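Local coordinates for Glyoxalase/bleomycin resistance protein/dioxygenase (Sphaerobacter thermophilus, PDB 4HC5), which has no established substrate but belongs to the vicinal oxygen chelate superfamily, whose members include dioxygenases, so that a dioxygenase activity is possible, at residues Tyr13-Thr18 with Lys39-Gln44; Pro47-Val52 with Pro68-Asp73; Phe51-Pro56 with Gln60-Leu65; Glu92-Leu97 with Lys106-Met111. All coordinates share one frame; numbering follows the deposited sequence.

Overall arrangement
The four contacts illustrate how a vicinal oxygen chelate chain is built from two mixed four-stranded sheets. Contacts 1, 2 and 3 belong to the sheet of strands 13-20, 62-66, 49-55 and 38-46. Contact 3 pairs its two inner strands, and contact 1 lies over it, centres about 4 Å apart, His15 and Phe41 reaching over Gln62 from the strands outermost within this chain. A salt bridge, Asp42 OD1 to Arg50 NE at 2.8 Å, ties contact 1 to contact 2, which shares Phe51 and Val52 with contact 3 and joins a loop to the sheet. Contact 4 lies with the other sheet, about 23 Å from contact 3 centre to centre. Contacts 1, 3 and 4 all touch the second subunit.

Contact 1 of 4, residues Tyr13-Thr18 with Lys39-Gln44; sequences YVHSAT and KVFDNQ
His15 and Phe41 reach toward each other from the outermost strands of the sheet within this chain, and their rings make the whole of the meeting between 13-18 and 39-44. NE2 of His15 comes 3.9 Å from CE1 of Phe41, which lies at the edge of the imidazole and near its plane. Neither ring covers the other: they meet rim to rim, with centroids 6.0 Å apart and planes at 66°. Two different first torsions bring the rims together above Gln62, which both side chains touch: CG of His15 stands anti to the backbone N (chi1 179°), that of Phe41 anti to the carbonyl carbon (chi1 -80°). ND1 of His15 and OG of Ser16 share a hydrogen bond of 2.8 Å in the imidazole plane, which probably limits rotation of the ring. Phe41 has a second aromatic partner in Phe51, packed edge-to-face. Farther along, Lys39 NZ bridges to Asp42 OD2 at 2.8 Å through that oxygen's anti lone pair, while OD1 pairs with Arg50. A classic beta bulge interrupts the strand here, Asp42 and Asn43 standing together opposite Phe51. Strand 13-20 also pairs with a strand of the second subunit. Side chains of the first and last strands in the order 13-20, 62-66, 49-55, 38-46 thus meet over one face, as fits the curled mixed sheet of the vicinal oxygen chelate fold.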
# COMPACT_ATOMS: atom_id res chain seq x y z
N TYR A 13 -5.90 -4.53 10.05
CA TYR A 13 -5.82 -3.52 8.99
C TYR A 13 -4.43 -3.49 8.38
O TYR A 13 -3.48 -4.00 8.97
CB TYR A 13 -6.28 -2.12 9.51
CG TYR A 13 -5.49 -1.50 10.60
CD1 TYR A 13 -5.81 -1.74 11.96
CD2 TYR A 13 -4.44 -0.58 10.34
CE1 TYR A 13 -5.06 -1.18 12.98
CE2 TYR A 13 -3.71 -0.02 11.38
CZ TYR A 13 -4.02 -0.30 12.68
OH TYR A 13 -3.30 0.28 13.70
N VAL A 14 -4.36 -2.82 7.24
CA VAL A 14 -3.08 -2.48 6.58
C VAL A 14 -2.47 -1.27 7.30
O VAL A 14 -3.05 -0.19 7.33
CB VAL A 14 -3.26 -2.22 5.12
CG1 VAL A 14 -1.89 -1.79 4.52
CG2 VAL A 14 -3.86 -3.43 4.39
N HIS A 15 -1.31 -1.45 7.93
CA HIS A 15 -0.64 -0.35 8.60
C HIS A 15 -0.13 0.71 7.61
O HIS A 15 -0.32 1.92 7.81
CB HIS A 15 0.55 -0.87 9.44
CG HIS A 15 1.27 0.23 10.10
ND1 HIS A 15 2.29 0.92 9.49
CD2 HIS A 15 1.06 0.84 11.30
CE1 HIS A 15 2.68 1.92 10.32
NE2 HIS A 15 1.93 1.88 11.41
N SER A 16 0.53 0.23 6.58
CA SER A 16 1.26 1.12 5.65
C SER A 16 1.63 0.33 4.41
O SER A 16 1.79 -0.86 4.44
CB SER A 16 2.51 1.71 6.28
OG SER A 16 3.31 0.77 6.94
N ALA A 17 1.78 1.10 3.32
CA ALA A 17 2.44 0.66 2.08
C ALA A 17 3.64 1.62 1.87
O ALA A 17 3.70 2.67 2.50
CB ALA A 17 1.47 0.74 0.92
N THR A 18 4.56 1.21 1.05
CA THR A 18 5.80 1.93 0.86
C THR A 18 5.98 2.42 -0.58
O THR A 18 5.66 1.70 -1.54
CB THR A 18 7.01 1.02 1.25
OG1 THR A 18 6.83 0.53 2.57
CG2 THR A 18 8.38 1.74 1.20
N LYS A 39 2.90 14.01 8.92
CA LYS A 39 4.02 13.09 9.26
C LYS A 39 3.55 12.31 10.50
O LYS A 39 3.00 12.83 11.45
CB LYS A 39 5.34 13.82 9.56
CG LYS A 39 6.55 12.86 9.75
CD LYS A 39 7.90 13.55 9.87
CE LYS A 39 8.13 14.13 11.19
NZ LYS A 39 9.47 14.82 11.29
N VAL A 40 3.87 11.02 10.48
CA VAL A 40 3.66 10.16 11.65
C VAL A 40 5.01 9.67 12.18
O VAL A 40 5.61 10.31 13.04
CB VAL A 40 2.62 9.02 11.37
CG1 VAL A 40 2.43 8.20 12.63
CG2 VAL A 40 1.29 9.62 10.85
N PHE A 41 5.54 8.61 11.57
CA PHE A 41 6.85 8.13 11.97
C PHE A 41 7.99 8.98 11.41
O PHE A 41 7.97 9.42 10.25
CB PHE A 41 7.09 6.67 11.51
CG PHE A 41 6.47 5.63 12.37
CD1 PHE A 41 5.20 5.23 12.14
CD2 PHE A 41 7.15 5.09 13.44
CE1 PHE A 41 4.58 4.32 12.94
CE2 PHE A 41 6.57 4.14 14.21
CZ PHE A 41 5.29 3.70 13.95
N ASP A 42 9.02 9.11 12.26
CA ASP A 42 10.33 9.63 11.88
C ASP A 42 11.31 9.20 12.96
O ASP A 42 11.58 9.86 13.95
CB ASP A 42 10.25 11.13 11.72
CG ASP A 42 11.49 11.71 11.16
OD1 ASP A 42 12.48 10.97 11.05
OD2 ASP A 42 11.47 12.93 10.83
N ASN A 43 11.74 7.98 12.76
CA ASN A 43 12.48 7.24 13.76
C ASN A 43 13.56 6.34 13.18
O ASN A 43 13.24 5.51 12.30
CB ASN A 43 11.56 6.36 14.61
CG ASN A 43 12.25 5.70 15.78
OD1 ASN A 43 12.55 6.36 16.79
ND2 ASN A 43 12.62 4.48 15.58
N GLN A 44 14.74 6.37 13.81
CA GLN A 44 15.81 5.38 13.41
C GLN A 44 15.54 4.00 13.99
O GLN A 44 15.72 3.77 15.18
CB GLN A 44 17.15 5.78 13.89
CG GLN A 44 17.73 7.05 13.31
CD GLN A 44 18.09 7.02 11.78
OE1 GLN A 44 18.39 5.95 11.13
NE2 GLN A 44 18.14 8.22 11.18

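Contact 2 of 4, residues Pro47-Val52 with Pro68-Asp73; sequences PNMRFV and PSWYED
Met49 lays its selenomethionine side chain over one face of the Trp70 indole, giving a Met-aromatic contact. SE of Met49 stands 4.4 Å from the centroid of the six-membered ring of Trp70, only 6° off the ring normal. Over the same indole there is also a CH-pi contact, with CG of Met49 4.0 Å from the centroid of the five-membered ring. Having CG anti to the backbone N (chi1 175°) and the next bond extended sends the Met49 chain across the indole rather than along it, and the bend comes at the terminal methyl. The remaining apolar touch is made at the far end of the ring, where CH2 of Trp70 packs 3.7 Å from CD1 of Phe51. Such contacts dock a loop on a sheet: 68-70 is a short 3-10 turn in the connection after strand 62-66, while 49-52 opens the neighbouring strand of the vicinal oxygen chelate fold, and Gln24 of helix 24-34 also touches the tryptophan. At the indole edge the partners are polar. O of Arg50 lies near the ring plane, 3.3 Å from CZ2 of Trp70, and also accepts a hydrogen bond from Gln24. One water accepts from both NE1 of Trp70, at 3.0 Å, and N of Arg50, at 2.9 Å. A separate water bridges the two segments, donating to O of Asn48 at 2.6 Å and hydrogen-bonded to OG of Ser69.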
# COMPACT_ATOMS: atom_id res chain seq x y z
N PRO A 47 20.85 2.05 12.47
CA PRO A 47 21.59 3.22 11.96
C PRO A 47 21.48 3.53 10.46
O PRO A 47 21.79 4.60 10.01
CB PRO A 47 23.06 2.92 12.29
CG PRO A 47 23.00 1.99 13.40
CD PRO A 47 21.92 1.08 13.00
N ASN A 48 21.04 2.54 9.73
CA ASN A 48 20.79 2.59 8.26
C ASN A 48 19.33 2.71 7.71
O ASN A 48 19.12 2.76 6.54
CB ASN A 48 21.50 1.42 7.60
CG ASN A 48 23.00 1.39 7.92
OD1 ASN A 48 23.53 0.36 8.34
ND2 ASN A 48 23.67 2.53 7.78
N MSE A 49 18.41 2.79 8.79
CA MSE A 49 17.00 3.02 8.34
C MSE A 49 16.32 4.09 9.23
O MSE A 49 16.07 3.85 10.39
CB MSE A 49 16.10 1.75 8.35
CG MSE A 49 14.50 2.07 7.97
SE MSE A 49 13.49 0.41 8.06
CE MSE A 49 14.76 -0.63 6.98
N ARG A 50 16.02 5.22 8.62
CA ARG A 50 15.21 6.29 9.18
C ARG A 50 13.83 5.99 8.63
O ARG A 50 13.54 6.14 7.47
CB ARG A 50 15.71 7.68 8.71
CG ARG A 50 14.88 8.81 9.28
CD ARG A 50 15.27 10.11 8.61
NE ARG A 50 14.38 11.21 8.96
CZ ARG A 50 14.34 12.39 8.36
NH1 ARG A 50 15.16 12.70 7.36
NH2 ARG A 50 13.46 13.26 8.80
N PHE A 51 13.01 5.43 9.49
CA PHE A 51 11.67 5.02 9.16
C PHE A 51 10.75 6.24 9.24
O PHE A 51 10.55 6.82 10.28
CB PHE A 51 11.13 3.87 10.02
CG PHE A 51 9.83 3.36 9.57
CD1 PHE A 51 9.69 2.67 8.37
CD2 PHE A 51 8.70 3.54 10.35
CE1 PHE A 51 8.48 2.17 7.94
CE2 PHE A 51 7.47 3.07 9.96
CZ PHE A 51 7.34 2.34 8.73
N VAL A 52 10.22 6.63 8.03
CA VAL A 52 9.43 7.86 7.88
C VAL A 52 8.13 7.47 7.22
O VAL A 52 8.09 6.79 6.18
CB VAL A 52 10.16 8.93 7.02
CG1 VAL A 52 9.25 10.14 6.75
CG2 VAL A 52 11.53 9.34 7.63
N PRO A 68 15.98 3.58 -1.86
CA PRO A 68 16.51 2.41 -2.48
C PRO A 68 17.41 1.59 -1.57
O PRO A 68 17.47 0.34 -1.61
CB PRO A 68 17.23 2.96 -3.69
CG PRO A 68 16.48 4.19 -4.02
CD PRO A 68 16.06 4.76 -2.71
N SER A 69 18.16 2.30 -0.74
CA SER A 69 19.09 1.61 0.17
C SER A 69 18.48 0.71 1.22
O SER A 69 19.20 -0.05 1.87
CB SER A 69 19.97 2.60 0.85
OG SER A 69 19.25 3.55 1.62
N TRP A 70 17.19 0.87 1.43
CA TRP A 70 16.46 -0.05 2.32
C TRP A 70 16.42 -1.48 1.81
O TRP A 70 16.11 -2.40 2.58
CB TRP A 70 14.99 0.35 2.52
CG TRP A 70 14.75 1.60 3.36
CD1 TRP A 70 15.62 2.54 3.82
CD2 TRP A 70 13.45 2.01 3.85
NE1 TRP A 70 14.97 3.52 4.49
CE2 TRP A 70 13.64 3.22 4.56
CE3 TRP A 70 12.19 1.51 3.69
CZ2 TRP A 70 12.59 3.88 5.20
CZ3 TRP A 70 11.13 2.17 4.36
CH2 TRP A 70 11.34 3.32 5.10
N TYR A 71 16.63 -1.67 0.51
CA TYR A 71 16.32 -2.91 -0.18
C TYR A 71 17.51 -3.56 -0.88
O TYR A 71 18.46 -2.90 -1.20
CB TYR A 71 15.17 -2.68 -1.18
CG TYR A 71 13.91 -2.27 -0.49
CD1 TYR A 71 13.07 -3.20 0.05
CD2 TYR A 71 13.56 -0.95 -0.36
CE1 TYR A 71 11.92 -2.84 0.70
CE2 TYR A 71 12.41 -0.58 0.29
CZ TYR A 71 11.61 -1.54 0.82
OH TYR A 71 10.44 -1.25 1.49
N GLU A 72 17.42 -4.86 -1.07
CA GLU A 72 18.46 -5.65 -1.70
C GLU A 72 18.17 -5.99 -3.13
O GLU A 72 18.98 -6.57 -3.79
CB GLU A 72 18.66 -6.97 -0.96
CG GLU A 72 19.06 -6.82 0.47
CD GLU A 72 20.29 -5.99 0.64
OE1 GLU A 72 21.27 -6.20 -0.06
OE2 GLU A 72 20.26 -5.10 1.47
N ASP A 73 16.98 -5.67 -3.61
CA ASP A 73 16.59 -6.04 -4.95
C ASP A 73 16.65 -4.98 -6.02
O ASP A 73 16.20 -5.20 -7.07
CB ASP A 73 15.22 -6.72 -4.97
CG ASP A 73 14.07 -5.79 -4.64
OD1 ASP A 73 14.29 -4.66 -4.26
OD2 ASP A 73 12.94 -6.23 -4.78
O HOH W 1 19.99 3.64 4.21
O HOH W 2 16.45 5.75 5.80

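Contact 3 of 4, residues Phe51-Pro56 with Gln60-Leu65; sequences FVTVVP and QTQVAL
Val54 and Val63 exchange two backbone hydrogen bonds that set the pairing of strands 51-55 and 62-65. N of Val63 gives to O of Val54 at 2.8 Å, almost straight at its hydrogen, and N of Val54 returns a bond to O of Val63 at 2.9 Å. A third bond, from N of Leu65 to O of Val52 at 2.9 Å, extends the pattern past Thr53 and Ala64, which form a non-hydrogen-bonded pair. There the alpha carbons of Thr53 and Ala64 approach to 4.2 Å, and CA-H...O contacts run from Ala64 to O of Val52 and from Thr53 to O of Val63. This is an antiparallel beta hairpin, the inner pair of the vicinal oxygen chelate sheet, and its strand axes run at 145°. One side-chain hydrogen bond crosses it. The hydroxyl of Thr53 donates to OE1 of Gln62 at 2.6 Å, meeting the amide oxygen from above the carbonyl plane. OG1 sits between the backbone N and carbonyl carbon of Thr53 (chi1 72°), and it also accepts from N of Phe41, so this buried oxygen has two partners. Apolar contacts are made on both faces. Beside Thr53, CB of Ala64 packs 4.0 Å from CE1 of Phe51. On the other face CD1 of Leu65 lies 4.1 Å from CG1 of Val52 and equally far from CG1 of Val54. Leu28 of helix 24-34 touches these two valines.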
# COMPACT_ATOMS: atom_id res chain seq x y z
N PHE A 51 13.01 5.43 9.49
CA PHE A 51 11.67 5.02 9.16
C PHE A 51 10.75 6.24 9.24
O PHE A 51 10.55 6.82 10.28
CB PHE A 51 11.13 3.87 10.02
CG PHE A 51 9.83 3.36 9.57
CD1 PHE A 51 9.69 2.67 8.37
CD2 PHE A 51 8.70 3.54 10.35
CE1 PHE A 51 8.48 2.17 7.94
CE2 PHE A 51 7.47 3.07 9.96
CZ PHE A 51 7.34 2.34 8.73
N VAL A 52 10.22 6.63 8.03
CA VAL A 52 9.43 7.86 7.88
C VAL A 52 8.13 7.47 7.22
O VAL A 52 8.09 6.79 6.18
CB VAL A 52 10.16 8.93 7.02
CG1 VAL A 52 9.25 10.14 6.75
CG2 VAL A 52 11.53 9.34 7.63
N THR A 53 7.03 7.92 7.84
CA THR A 53 5.73 7.74 7.23
C THR A 53 4.88 9.03 7.28
O THR A 53 5.06 9.91 8.12
CB THR A 53 4.86 6.61 7.85
OG1 THR A 53 4.40 7.03 9.13
CG2 THR A 53 5.58 5.26 7.99
N VAL A 54 3.92 9.08 6.34
CA VAL A 54 2.97 10.16 6.22
C VAL A 54 1.55 9.56 6.04
O VAL A 54 1.37 8.44 5.61
CB VAL A 54 3.29 11.11 5.02
CG1 VAL A 54 4.54 11.94 5.31
CG2 VAL A 54 3.44 10.32 3.71
N VAL A 55 0.54 10.35 6.44
CA VAL A 55 -0.83 9.85 6.37
C VAL A 55 -1.77 10.99 5.93
O VAL A 55 -1.61 12.10 6.34
CB VAL A 55 -1.31 9.28 7.75
CG1 VAL A 55 -1.52 10.38 8.81
CG2 VAL A 55 -2.56 8.43 7.63
N PRO A 56 -2.78 10.66 5.11
CA PRO A 56 -3.81 11.66 4.89
C PRO A 56 -4.51 12.01 6.19
O PRO A 56 -4.73 11.12 7.02
CB PRO A 56 -4.78 10.98 3.88
CG PRO A 56 -3.91 9.95 3.18
CD PRO A 56 -3.00 9.45 4.30
N GLN A 60 -6.52 6.02 8.28
CA GLN A 60 -5.84 4.90 9.01
C GLN A 60 -4.45 4.51 8.41
O GLN A 60 -3.40 4.60 9.06
CB GLN A 60 -6.77 3.76 9.10
CG GLN A 60 -6.25 2.54 9.79
CD GLN A 60 -7.33 1.48 9.91
OE1 GLN A 60 -7.92 1.01 8.92
NE2 GLN A 60 -7.67 1.18 11.18
N THR A 61 -4.44 4.13 7.16
CA THR A 61 -3.27 3.56 6.49
C THR A 61 -2.27 4.69 6.10
O THR A 61 -2.64 5.63 5.39
CB THR A 61 -3.68 2.66 5.36
OG1 THR A 61 -4.51 1.61 5.82
CG2 THR A 61 -2.47 2.07 4.62
N GLN A 62 -1.03 4.47 6.44
CA GLN A 62 0.10 5.39 6.18
C GLN A 62 0.83 4.99 4.91
O GLN A 62 0.67 3.86 4.40
CB GLN A 62 1.01 5.35 7.39
CG GLN A 62 0.37 5.77 8.70
CD GLN A 62 1.24 5.50 9.93
OE1 GLN A 62 2.47 5.36 9.84
NE2 GLN A 62 0.57 5.38 11.08
N VAL A 63 1.65 5.90 4.41
CA VAL A 63 2.59 5.62 3.32
C VAL A 63 4.01 5.87 3.88
O VAL A 63 4.31 6.96 4.41
CB VAL A 63 2.33 6.56 2.12
CG1 VAL A 63 3.40 6.39 1.01
CG2 VAL A 63 0.88 6.36 1.60
N ALA A 64 4.85 4.82 3.79
CA ALA A 64 6.24 4.89 4.20
C ALA A 64 7.05 5.48 2.97
O ALA A 64 6.83 5.10 1.81
CB ALA A 64 6.76 3.51 4.59
N LEU A 65 7.93 6.40 3.35
CA LEU A 65 8.81 7.06 2.36
C LEU A 65 10.17 6.39 2.46
O LEU A 65 11.01 6.79 3.23
CB LEU A 65 8.89 8.54 2.70
CG LEU A 65 7.51 9.31 2.68
CD1 LEU A 65 7.72 10.79 3.00
CD2 LEU A 65 6.77 9.08 1.34

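Contact 4 of 4, residues Glu92-Leu97 with Lys106-Met111; sequences EAYKTL and KPPEMM
Tyr94 spreads one face of its ring over the consecutive prolines Pro107 and Pro108, joining helix 90-99 to the irregular break in strand 103-110, outermost within this chain. In the vicinal oxygen chelate fold such a helix connects the two outermost strands of a four-stranded sheet, here 79-87 and 103-110. Tyr94 supplies all of the helix side: its CG is anti to the backbone N (chi1 173°), which swings the phenol off the helix toward the prolines. Pro108 takes the inner part of the ring, with CD 3.7 Å from CG of Tyr94 and placed for a CH-pi contact, 4.0 Å from the ring centroid. Its CG also reaches the CB of Tyr94. Pro107 meets the outer part of the same face. There CA lies 4.1 Å from the Tyr94 centroid, a second CH-pi contact, and the pyrrolidine runs alongside the phenol, pointing the same way. Phe104 adds an edge-to-face partner for the tyrosine ring. The strand is itself tied to its neighbour, O of Lys106 accepting a hydrogen bond from Thr118. At the end of the phenol, CG of Pro107 packs 3.6 Å from OH of Tyr94.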
# COMPACT_ATOMS: atom_id res chain seq x y z
N GLU A 92 -11.41 20.40 -7.18
CA GLU A 92 -10.63 21.23 -6.27
C GLU A 92 -9.22 20.71 -6.11
O GLU A 92 -8.26 21.48 -6.09
CB GLU A 92 -11.31 21.34 -4.92
CG GLU A 92 -10.62 22.33 -4.01
CD GLU A 92 -10.74 23.78 -4.55
OE1 GLU A 92 -9.85 24.57 -4.23
OE2 GLU A 92 -11.70 24.14 -5.30
N ALA A 93 -9.09 19.39 -5.98
CA ALA A 93 -7.74 18.78 -5.82
C ALA A 93 -6.89 19.10 -7.07
O ALA A 93 -5.72 19.51 -6.98
CB ALA A 93 -7.78 17.28 -5.56
N TYR A 94 -7.48 18.88 -8.21
CA TYR A 94 -6.77 19.17 -9.45
C TYR A 94 -6.34 20.65 -9.55
O TYR A 94 -5.19 20.96 -9.90
CB TYR A 94 -7.59 18.77 -10.67
CG TYR A 94 -7.02 19.16 -12.00
CD1 TYR A 94 -6.00 18.46 -12.59
CD2 TYR A 94 -7.49 20.26 -12.67
CE1 TYR A 94 -5.45 18.84 -13.81
CE2 TYR A 94 -6.94 20.67 -13.88
CZ TYR A 94 -5.92 19.96 -14.45
OH TYR A 94 -5.40 20.35 -15.69
N LYS A 95 -7.26 21.57 -9.27
CA LYS A 95 -7.01 22.99 -9.36
C LYS A 95 -5.89 23.36 -8.38
O LYS A 95 -4.89 24.00 -8.77
CB LYS A 95 -8.27 23.77 -9.06
CG LYS A 95 -8.07 25.27 -9.28
CD LYS A 95 -9.44 25.90 -9.24
CE LYS A 95 -9.63 26.87 -8.12
NZ LYS A 95 -9.18 28.19 -8.62
N THR A 96 -6.08 23.03 -7.09
CA THR A 96 -5.13 23.51 -6.09
C THR A 96 -3.79 22.80 -6.21
O THR A 96 -2.74 23.40 -6.15
CB THR A 96 -5.71 23.33 -4.72
OG1 THR A 96 -6.94 24.10 -4.68
CG2 THR A 96 -4.74 23.69 -3.59
N LEU A 97 -3.81 21.49 -6.45
CA LEU A 97 -2.52 20.80 -6.63
C LEU A 97 -1.74 21.28 -7.86
O LEU A 97 -0.53 21.40 -7.84
CB LEU A 97 -2.66 19.27 -6.65
CG LEU A 97 -3.13 18.64 -5.30
CD1 LEU A 97 -3.28 17.11 -5.48
CD2 LEU A 97 -2.21 18.99 -4.12
N LYS A 106 -3.51 14.72 -17.11
CA LYS A 106 -4.65 15.38 -17.80
C LYS A 106 -5.69 15.76 -16.75
O LYS A 106 -5.59 15.29 -15.57
CB LYS A 106 -5.26 14.52 -18.91
CG LYS A 106 -5.76 13.17 -18.40
CD LYS A 106 -6.33 12.28 -19.52
CE LYS A 106 -6.76 10.95 -18.95
NZ LYS A 106 -7.19 10.16 -20.12
N PRO A 107 -6.71 16.54 -17.12
CA PRO A 107 -7.71 16.85 -16.10
C PRO A 107 -8.53 15.61 -15.72
O PRO A 107 -8.55 14.64 -16.45
CB PRO A 107 -8.58 17.91 -16.79
CG PRO A 107 -7.64 18.50 -17.83
CD PRO A 107 -6.93 17.33 -18.35
N PRO A 108 -9.23 15.70 -14.61
CA PRO A 108 -10.20 14.64 -14.24
C PRO A 108 -11.13 14.33 -15.41
O PRO A 108 -11.62 15.21 -16.11
CB PRO A 108 -10.94 15.23 -13.07
CG PRO A 108 -9.93 16.20 -12.43
CD PRO A 108 -9.28 16.80 -13.64
N GLU A 109 -11.35 13.02 -15.54
CA GLU A 109 -12.15 12.45 -16.56
C GLU A 109 -13.01 11.30 -16.05
O GLU A 109 -12.65 10.61 -15.07
CB GLU A 109 -11.21 11.89 -17.60
CG GLU A 109 -11.78 11.52 -18.92
CD GLU A 109 -10.66 11.16 -19.90
OE1 GLU A 109 -9.80 12.04 -20.11
OE2 GLU A 109 -10.60 10.01 -20.33
N MSE A 110 -14.18 11.14 -16.61
CA MSE A 110 -15.05 10.04 -16.20
C MSE A 110 -14.52 8.69 -16.64
O MSE A 110 -14.26 8.44 -17.79
CB MSE A 110 -16.46 10.23 -16.72
CG MSE A 110 -17.45 9.13 -16.30
SE MSE A 110 -17.83 9.25 -14.46
CE MSE A 110 -18.88 10.85 -14.49
N MSE A 111 -14.36 7.82 -15.66
CA MSE A 111 -14.02 6.46 -15.92
C MSE A 111 -15.27 5.63 -16.23
O MSE A 111 -16.36 5.96 -15.74
CB MSE A 111 -13.31 5.84 -14.72
CG MSE A 111 -12.06 6.56 -14.34
SE MSE A 111 -10.57 6.38 -15.52
CE MSE A 111 -10.51 8.11 -16.17